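Local coordinates for protein probable arylamine n-acetyl transferase (Mycobacterium abscessus, PDB 4GUZ) that probably transfers an acetyl group from acetyl coenzyme A to arylamine substrates, at residues L38-G41 / H42-I46; A84-G87 / A88-R92; E240-P243 / G244-R247. One frame throughout, in Å; residues are numbered along the deposited sequence.

Overall arrangement
Contacts 1 and 2 are each a turn-to-turn contact within one helix, residues 32-45 and 79-92 respectively, and the two helices pack together in the predominantly helical N-terminal part of the chain. Their centres lie about 13 Å apart, and Phe86 of contact 2 reaches Leu38, Gln39 and His42 of contact 1. Contact 3 follows much later in the sequence, as the turn of the hairpin 237-242/246-251 at the edge of a five-stranded antiparallel sheet. Its nearest atoms are about 11 Å from contact 1 and about 21 Å from contact 2. The three thus sample a mostly buried helix pair, with Gln39 of contact 1 near a probable Cys-His-Asp triad, and a peripheral sheet edge.

Contact 1: residues L38-G41 / H42-I46; sequences LQRG and HVLNI
Leu38, Gln39 and Arg40 offer their carbonyl oxygens to the amides of His42, Val43 and Leu44, the regular i to i+4 ladder of one continuous helix. The Val43 N to Gln39 O bond, 2.9 Å, is nearly straight at 172°. At Gly41 the pattern gains a second donor: its O takes Asn45 N at 3.0 Å and also Asn45 ND2 at 2.8 Å. The side-chain amide arrives in the carbonyl plane, on a lone pair, whereas the backbone N-H is tilted from that plane. Asn45 CG stands anti to its carbonyl carbon (chi1 -63°), which folds the amide back along the helix. Alongside, Gln39 CG meets Val43 CG2 at 4.0 Å, and Arg40 CG meets Leu44 CD1 at the same distance, each pair pointing the same way. The polar ends turn elsewhere, Gln39 to Pro138 O and Arg40 to Glu153 in a salt bridge. One face of the His42 ring is covered by Ile46 CG1, 3.6 Å above its centre, while its two nitrogens bond to Tyr18 and His82, fixing its rotation. Asn45, last before Ile46 leaves helical angles, thus adds a side-chain bond at the C-terminal end of helix 32-45, whose Gln39 lies near the probable Cys-His-Asp triad.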
ATOM      1  N   LEU A  38       5.829   9.123  10.264  1.00 19.69           N
ATOM      2  CA  LEU A  38       5.429   9.287   8.853  1.00 18.65           C
ATOM      3  C   LEU A  38       4.675   8.059   8.369  1.00 20.75           C
ATOM      4  O   LEU A  38       3.582   8.183   7.831  1.00 19.15           O
ATOM      5  CB  LEU A  38       6.635   9.533   7.940  1.00 18.48           C
ATOM      6  CG  LEU A  38       7.300  10.904   7.971  1.00 23.68           C
ATOM      7  CD1 LEU A  38       8.544  10.893   7.130  1.00 24.28           C
ATOM      8  CD2 LEU A  38       6.370  11.989   7.449  1.00 25.55           C
ATOM      9  N   GLN A  39       5.247   6.876   8.584  1.00 18.10           N
ATOM     10  CA  GLN A  39       4.601   5.649   8.153  1.00 16.66           C
ATOM     11  C   GLN A  39       3.266   5.415   8.894  1.00 18.71           C
ATOM     12  O   GLN A  39       2.271   5.107   8.243  1.00 16.52           O
ATOM     13  CB  GLN A  39       5.533   4.448   8.328  1.00 17.48           C
ATOM     14  CG  GLN A  39       4.858   3.158   7.852  1.00 17.59           C
ATOM     15  CD  GLN A  39       5.787   2.066   7.403  1.00 21.75           C
ATOM     16  OE1 GLN A  39       6.971   2.274   7.146  1.00 15.96           O
ATOM     17  NE2 GLN A  39       5.207   0.919   7.094  1.00 17.43           N
ATOM     18  N   ARG A  40       3.234   5.559  10.233  1.00 17.74           N
ATOM     19  CA  ARG A  40       1.998   5.338  10.979  1.00 17.94           C
ATOM     20  C   ARG A  40       0.872   6.250  10.474  1.00 22.47           C
ATOM     21  O   ARG A  40      -0.221   5.764  10.211  1.00 21.79           O
ATOM     22  CB  ARG A  40       2.211   5.517  12.496  1.00 17.48           C
ATOM     23  CG  ARG A  40       1.058   4.942  13.315  1.00 20.86           C
ATOM     24  CD  ARG A  40       1.284   5.074  14.802  1.00 22.15           C
ATOM     25  NE  ARG A  40       0.068   4.818  15.587  1.00 26.46           N
ATOM     26  CZ  ARG A  40      -0.176   3.704  16.269  1.00 29.95           C
ATOM     27  NH1 ARG A  40       0.692   2.699  16.248  1.00 21.06           N
ATOM     28  NH2 ARG A  40      -1.288   3.588  16.984  1.00 18.00           N
ATOM     29  N   GLY A  41       1.160   7.540  10.319  1.00 19.13           N
ATOM     30  CA  GLY A  41       0.184   8.515   9.839  1.00 18.84           C
ATOM     31  C   GLY A  41      -0.277   8.238   8.417  1.00 20.34           C
ATOM     32  O   GLY A  41      -1.467   8.370   8.119  1.00 20.34           O
ATOM     33  N   HIS A  42       0.656   7.866   7.533  1.00 15.48           N
ATOM     34  CA  HIS A  42       0.354   7.587   6.117  1.00 15.93           C
ATOM     35  C   HIS A  42      -0.585   6.382   6.018  1.00 17.97           C
ATOM     36  O   HIS A  42      -1.657   6.478   5.398  1.00 16.90           O
ATOM     37  CB  HIS A  42       1.647   7.362   5.279  1.00 15.68           C
ATOM     38  CG  HIS A  42       1.392   6.980   3.846  1.00 17.64           C
ATOM     39  ND1 HIS A  42       1.632   7.859   2.813  1.00 18.80           N
ATOM     40  CD2 HIS A  42       0.869   5.834   3.335  1.00 18.20           C
ATOM     41  CE1 HIS A  42       1.241   7.235   1.713  1.00 18.29           C
ATOM     42  NE2 HIS A  42       0.774   6.013   1.982  1.00 18.55           N
ATOM     43  N   VAL A  43      -0.194   5.273   6.659  1.00 14.10           N
ATOM     44  CA  VAL A  43      -0.945   4.014   6.617  1.00 14.04           C
ATOM     45  C   VAL A  43      -2.359   4.219   7.201  1.00 18.24           C
ATOM     46  O   VAL A  43      -3.325   3.792   6.585  1.00 17.52           O
ATOM     47  CB  VAL A  43      -0.167   2.860   7.303  1.00 16.33           C
ATOM     48  CG1 VAL A  43      -1.016   1.601   7.393  1.00 17.29           C
ATOM     49  CG2 VAL A  43       1.128   2.569   6.559  1.00 15.97           C
ATOM     50  N   LEU A  44      -2.480   4.967   8.300  1.00 17.27           N
ATOM     51  CA  LEU A  44      -3.778   5.197   8.926  1.00 17.63           C
ATOM     52  C   LEU A  44      -4.713   6.157   8.152  1.00 22.19           C
ATOM     53  O   LEU A  44      -5.925   5.948   8.177  1.00 21.47           O
ATOM     54  CB  LEU A  44      -3.590   5.735  10.353  1.00 17.78           C
ATOM     55  CG  LEU A  44      -3.169   4.706  11.403  1.00 24.16           C
ATOM     56  CD1 LEU A  44      -2.848   5.381  12.732  1.00 24.90           C
ATOM     57  CD2 LEU A  44      -4.226   3.605  11.574  1.00 27.06           C
ATOM     58  N   ASN A  45      -4.171   7.168   7.455  1.00 19.44           N
ATOM     59  CA  ASN A  45      -5.022   8.189   6.831  1.00 18.63           C
ATOM     60  C   ASN A  45      -5.123   8.144   5.292  1.00 21.28           C
ATOM     61  O   ASN A  45      -6.179   8.485   4.754  1.00 19.55           O
ATOM     62  CB  ASN A  45      -4.531   9.564   7.257  1.00 18.47           C
ATOM     63  CG  ASN A  45      -4.646   9.772   8.751  1.00 34.58           C
ATOM     64  OD1 ASN A  45      -5.736   9.971   9.285  1.00 31.04           O
ATOM     65  ND2 ASN A  45      -3.531   9.714   9.456  1.00 19.74           N
ATOM     66  N   ILE A  46      -4.057   7.753   4.575  1.00 17.87           N
ATOM     67  CA  ILE A  46      -4.160   7.695   3.103  1.00 15.76           C
ATOM     68  C   ILE A  46      -4.999   6.481   2.765  1.00 18.98           C
ATOM     69  O   ILE A  46      -4.693   5.380   3.210  1.00 18.83           O
ATOM     70  CB  ILE A  46      -2.783   7.681   2.386  1.00 17.81           C
ATOM     71  CG1 ILE A  46      -1.836   8.825   2.885  1.00 18.27           C
ATOM     72  CG2 ILE A  46      -2.961   7.690   0.862  1.00 17.65           C
ATOM     73  CD1 ILE A  46      -2.189  10.270   2.437  1.00 21.80           C
TER

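Contact 2: residues A84-G87 / A88-R92; sequences ALFG and AVLQR
Phe86 and Leu90, one turn apart on helix 79-92, make the main side-chain contact of this stretch. The leucine methyls approach the phenyl ring obliquely: Phe86 CD2 is 3.7 Å from Leu90 CD1, and Phe86 CE2 is 3.8 Å from Leu90 CD2. Beyond the stretch, the same ring meets the His42 ring edge-to-face and touches Leu38, so this i to i+4 pair is part of the packing between helices 79-92 and 32-45. With CG anti to the backbone N (chi1 -157°), the Phe86 ring is brought alongside the next turn, where Leu90 CD1 and CD2 meet it; Leu90 CG, beside its own N, directs the methyls there. Leu85 and Ala88 serve other neighbours, both touching helix 63-72. Beneath the side chains runs an unbroken alpha-helical ladder, in which Ala88, Val89, Leu90 and Gln91 give their amides to Ala84, Leu85, Phe86 and Gly87. Leu90 N to Phe86 O is 2.9 Å, with an N-H...O angle of 166°. Val89 sits tightly above the preceding turn: its CG2, anti to the carbonyl carbon and beside the backbone N, comes within 3.1 Å of Leu85 O.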
ATOM      1  N   ALA A  84       4.509   6.566  -4.696  1.00 21.83           N
ATOM      2  CA  ALA A  84       4.848   7.856  -5.330  1.00 21.14           C
ATOM      3  C   ALA A  84       4.794   8.973  -4.280  1.00 23.85           C
ATOM      4  O   ALA A  84       5.752   9.727  -4.141  1.00 21.44           O
ATOM      5  CB  ALA A  84       3.892   8.160  -6.488  1.00 21.75           C
ATOM      6  N   LEU A  85       3.715   9.011  -3.474  1.00 19.90           N
ATOM      7  CA  LEU A  85       3.530  10.014  -2.451  1.00 20.56           C
ATOM      8  C   LEU A  85       4.541   9.886  -1.338  1.00 21.75           C
ATOM      9  O   LEU A  85       5.131  10.886  -0.941  1.00 21.07           O
ATOM     10  CB  LEU A  85       2.104   9.930  -1.881  1.00 21.02           C
ATOM     11  CG  LEU A  85       1.516  11.201  -1.281  1.00 27.17           C
ATOM     12  CD1 LEU A  85       1.382  12.303  -2.338  1.00 27.98           C
ATOM     13  CD2 LEU A  85       0.125  10.921  -0.736  1.00 26.09           C
ATOM     14  N   PHE A  86       4.767   8.663  -0.841  1.00 16.88           N
ATOM     15  CA  PHE A  86       5.681   8.472   0.277  1.00 16.06           C
ATOM     16  C   PHE A  86       7.103   8.730  -0.149  1.00 20.52           C
ATOM     17  O   PHE A  86       7.837   9.371   0.606  1.00 20.99           O
ATOM     18  CB  PHE A  86       5.521   7.080   0.899  1.00 16.70           C
ATOM     19  CG  PHE A  86       5.998   6.979   2.332  1.00 17.14           C
ATOM     20  CD1 PHE A  86       5.232   7.487   3.375  1.00 20.09           C
ATOM     21  CD2 PHE A  86       7.169   6.291   2.648  1.00 18.65           C
ATOM     22  CE1 PHE A  86       5.678   7.398   4.702  1.00 21.52           C
ATOM     23  CE2 PHE A  86       7.609   6.191   3.976  1.00 20.79           C
ATOM     24  CZ  PHE A  86       6.847   6.729   4.996  1.00 19.43           C
ATOM     25  N   GLY A  87       7.448   8.319  -1.377  1.00 17.55           N
ATOM     26  CA  GLY A  87       8.756   8.547  -1.977  1.00 18.42           C
ATOM     27  C   GLY A  87       9.055  10.022  -2.096  1.00 22.79           C
ATOM     28  O   GLY A  87      10.164  10.464  -1.777  1.00 22.28           O
ATOM     29  N   ALA A  88       8.035  10.804  -2.495  1.00 20.13           N
ATOM     30  CA  ALA A  88       8.143  12.262  -2.613  1.00 20.07           C
ATOM     31  C   ALA A  88       8.385  12.890  -1.255  1.00 25.40           C
ATOM     32  O   ALA A  88       9.209  13.795  -1.163  1.00 25.37           O
ATOM     33  CB  ALA A  88       6.887  12.841  -3.237  1.00 20.22           C
ATOM     34  N   VAL A  89       7.695  12.402  -0.202  1.00 23.39           N
ATOM     35  CA  VAL A  89       7.857  12.906   1.176  1.00 23.43           C
ATOM     36  C   VAL A  89       9.267  12.596   1.669  1.00 27.17           C
ATOM     37  O   VAL A  89       9.924  13.496   2.187  1.00 28.00           O
ATOM     38  CB  VAL A  89       6.790  12.381   2.180  1.00 28.03           C
ATOM     39  CG1 VAL A  89       6.940  13.049   3.548  1.00 27.86           C
ATOM     40  CG2 VAL A  89       5.382  12.605   1.657  1.00 28.46           C
ATOM     41  N   LEU A  90       9.740  11.327   1.506  1.00 23.24           N
ATOM     42  CA  LEU A  90      11.069  10.911   1.974  1.00 22.78           C
ATOM     43  C   LEU A  90      12.164  11.788   1.344  1.00 26.39           C
ATOM     44  O   LEU A  90      13.100  12.205   2.042  1.00 25.48           O
ATOM     45  CB  LEU A  90      11.323   9.418   1.672  1.00 22.07           C
ATOM     46  CG  LEU A  90      10.467   8.397   2.448  1.00 25.20           C
ATOM     47  CD1 LEU A  90      10.800   6.964   2.031  1.00 23.74           C
ATOM     48  CD2 LEU A  90      10.571   8.581   3.966  1.00 27.01           C
ATOM     49  N   GLN A  91      11.996  12.114   0.054  1.00 22.83           N
ATOM     50  CA  GLN A  91      12.906  12.962  -0.723  1.00 24.17           C
ATOM     51  C   GLN A  91      12.951  14.388  -0.162  1.00 29.79           C
ATOM     52  O   GLN A  91      14.047  14.938  -0.004  1.00 28.98           O
ATOM     53  CB  GLN A  91      12.459  12.975  -2.196  1.00 26.28           C
ATOM     54  CG  GLN A  91      13.293  13.844  -3.149  1.00 46.47           C
ATOM     55  CD  GLN A  91      14.716  13.374  -3.306  1.00 70.45           C
ATOM     56  OE1 GLN A  91      15.663  14.070  -2.923  1.00 68.28           O
ATOM     57  NE2 GLN A  91      14.899  12.182  -3.866  1.00 63.07           N
ATOM     58  N   ARG A  92      11.774  14.987   0.132  1.00 27.69           N
ATOM     59  CA  ARG A  92      11.691  16.353   0.657  1.00 27.20           C
ATOM     60  C   ARG A  92      12.273  16.490   2.044  1.00 32.96           C
ATOM     61  O   ARG A  92      12.797  17.549   2.375  1.00 32.69           O
ATOM     62  CB  ARG A  92      10.240  16.839   0.704  1.00 25.95           C
ATOM     63  CG  ARG A  92       9.811  17.515  -0.561  1.00 38.08           C
ATOM     64  CD  ARG A  92      10.483  18.868  -0.815  1.00 36.21           C
ATOM     65  NE  ARG A  92       9.820  19.961  -0.105  1.00 35.13           N
ATOM     66  CZ  ARG A  92       8.656  20.493  -0.463  1.00 45.00           C
ATOM     67  NH1 ARG A  92       7.992  20.016  -1.511  1.00 25.88           N
ATOM     68  NH2 ARG A  92       8.133  21.487   0.236  1.00 37.94           N
TER

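Contact 3: residues E240-P243 / G244-R247; sequences EIQP and GVGR
Two successive residues, Val245 and Gly246, stand opposite the single Gln242, a classic beta bulge. Gln242 O accepts from Val245 N and from Gly246 N, each at 2.9 Å, but from different directions: Gly246 N lies in the carbonyl plane, whereas Val245 N is tilted 31° from it. The bond from Val245 N also closes a type II beta turn, Gln242-Val245, with Pro243 and Gly244 at its corners, which gives Gly244 its positive phi. Gln242 N donates in turn to Gly246 O at 2.8 Å, nearly in line with the carbonyl. Gly246 adopts backbone angles at which a CB would press against the carbonyl oxygen of Val245.

Next along the strands, Ile241 and Arg247 form a non-hydrogen-bonded pair with their side chains alongside each other. Ile241 CD1 lies over one face of the Arg247 guanidinium, 3.8 Å from NH2 and offset toward the rim. With CG between its backbone N and carbonyl carbon (chi1 63°) and a bend at chi3, the arginine runs beside Ile241 and turns that face to CD1. Its NH2 makes a salt bridge to Asp179 and its NH1 bonds to His239. Across the bulge, Gln242 CG meets Val245 CG2 at 3.7 Å. The Gln242 amide bends back so that NE2 donates to Pro243 O at 3.3 Å; NE2 also bonds to Asp228. Ile241 and Pro243 both pack on Trp155 of strand 155-162, in the eight-stranded sheet. The whole is a beta hairpin with a type II turn and adjoining classic bulge, linking strands 237-242 and 246-251 at the edge of the five-stranded antiparallel sheet.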
ATOM      1  N   GLU A 240     -14.701  -8.055   7.648  1.00 15.50           N
ATOM      2  CA  GLU A 240     -14.391  -7.264   8.852  1.00 15.09           C
ATOM      3  C   GLU A 240     -13.453  -8.102   9.693  1.00 19.66           C
ATOM      4  O   GLU A 240     -13.835  -9.190  10.105  1.00 20.13           O
ATOM      5  CB  GLU A 240     -15.677  -6.867   9.595  1.00 15.87           C
ATOM      6  CG  GLU A 240     -15.365  -6.159  10.896  1.00 22.82           C
ATOM      7  CD  GLU A 240     -16.479  -5.382  11.557  1.00 35.83           C
ATOM      8  OE1 GLU A 240     -17.630  -5.414  11.063  1.00 25.97           O
ATOM      9  OE2 GLU A 240     -16.176  -4.709  12.568  1.00 27.79           O
ATOM     10  N   ILE A 241     -12.212  -7.621   9.921  1.00 16.11           N
ATOM     11  CA  ILE A 241     -11.173  -8.416  10.572  1.00 14.09           C
ATOM     12  C   ILE A 241     -10.836  -7.902  11.972  1.00 19.54           C
ATOM     13  O   ILE A 241     -10.515  -6.728  12.154  1.00 17.29           O
ATOM     14  CB  ILE A 241      -9.888  -8.419   9.688  1.00 17.06           C
ATOM     15  CG1 ILE A 241     -10.199  -8.798   8.205  1.00 18.06           C
ATOM     16  CG2 ILE A 241      -8.782  -9.316  10.286  1.00 17.29           C
ATOM     17  CD1 ILE A 241      -9.171  -8.232   7.201  1.00 20.90           C
ATOM     18  N   GLN A 242     -10.828  -8.827  12.928  1.00 19.05           N
ATOM     19  CA  GLN A 242     -10.438  -8.582  14.311  1.00 19.14           C
ATOM     20  C   GLN A 242      -9.121  -9.317  14.528  1.00 22.24           C
ATOM     21  O   GLN A 242      -9.098 -10.552  14.657  1.00 21.50           O
ATOM     22  CB  GLN A 242     -11.532  -9.013  15.320  1.00 20.54           C
ATOM     23  CG  GLN A 242     -11.099  -8.819  16.792  1.00 24.16           C
ATOM     24  CD  GLN A 242     -10.621  -7.401  17.095  1.00 28.75           C
ATOM     25  OE1 GLN A 242     -11.320  -6.413  16.839  1.00 23.32           O
ATOM     26  NE2 GLN A 242      -9.405  -7.273  17.632  1.00 24.65           N
ATOM     27  N   PRO A 243      -7.999  -8.587  14.448  1.00 18.99           N
ATOM     28  CA  PRO A 243      -6.687  -9.236  14.628  1.00 19.26           C
ATOM     29  C   PRO A 243      -6.617 -10.022  15.932  1.00 23.56           C
ATOM     30  O   PRO A 243      -7.105  -9.540  16.959  1.00 23.21           O
ATOM     31  CB  PRO A 243      -5.699  -8.058  14.640  1.00 20.05           C
ATOM     32  CG  PRO A 243      -6.538  -6.863  14.946  1.00 23.97           C
ATOM     33  CD  PRO A 243      -7.864  -7.125  14.307  1.00 20.28           C
ATOM     34  N   GLY A 244      -6.058 -11.231  15.862  1.00 21.39           N
ATOM     35  CA  GLY A 244      -5.976 -12.137  17.006  1.00 21.39           C
ATOM     36  C   GLY A 244      -7.214 -12.998  17.208  1.00 24.11           C
ATOM     37  O   GLY A 244      -7.196 -13.934  18.016  1.00 25.12           O
ATOM     38  N   VAL A 245      -8.295 -12.710  16.482  1.00 19.28           N
ATOM     39  CA  VAL A 245      -9.564 -13.456  16.581  1.00 18.99           C
ATOM     40  C   VAL A 245      -9.963 -14.074  15.231  1.00 23.69           C
ATOM     41  O   VAL A 245     -10.267 -15.271  15.167  1.00 23.14           O
ATOM     42  CB  VAL A 245     -10.724 -12.570  17.138  1.00 22.65           C
ATOM     43  CG1 VAL A 245     -12.053 -13.326  17.125  1.00 22.01           C
ATOM     44  CG2 VAL A 245     -10.405 -12.058  18.542  1.00 22.40           C
ATOM     45  N   GLY A 246     -10.050 -13.245  14.196  1.00 20.74           N
ATOM     46  CA  GLY A 246     -10.449 -13.721  12.876  1.00 19.63           C
ATOM     47  C   GLY A 246     -11.269 -12.710  12.121  1.00 21.47           C
ATOM     48  O   GLY A 246     -11.079 -11.503  12.289  1.00 19.66           O
ATOM     49  N   ARG A 247     -12.147 -13.198  11.225  1.00 16.87           N
ATOM     50  CA  ARG A 247     -12.943 -12.304  10.413  1.00 16.20           C
ATOM     51  C   ARG A 247     -14.322 -12.847  10.130  1.00 20.90           C
ATOM     52  O   ARG A 247     -14.589 -14.035  10.285  1.00 22.18           O
ATOM     53  CB  ARG A 247     -12.215 -11.973   9.081  1.00 15.11           C
ATOM     54  CG  ARG A 247     -11.981 -13.149   8.169  1.00 17.95           C
ATOM     55  CD  ARG A 247     -11.451 -12.682   6.833  1.00 18.48           C
ATOM     56  NE  ARG A 247     -10.021 -12.380   6.909  1.00 23.92           N
ATOM     57  CZ  ARG A 247      -9.316 -11.902   5.895  1.00 29.02           C
ATOM     58  NH1 ARG A 247      -9.904 -11.653   4.729  1.00 19.87           N
ATOM     59  NH2 ARG A 247      -8.019 -11.658   6.038  1.00 18.96           N
TER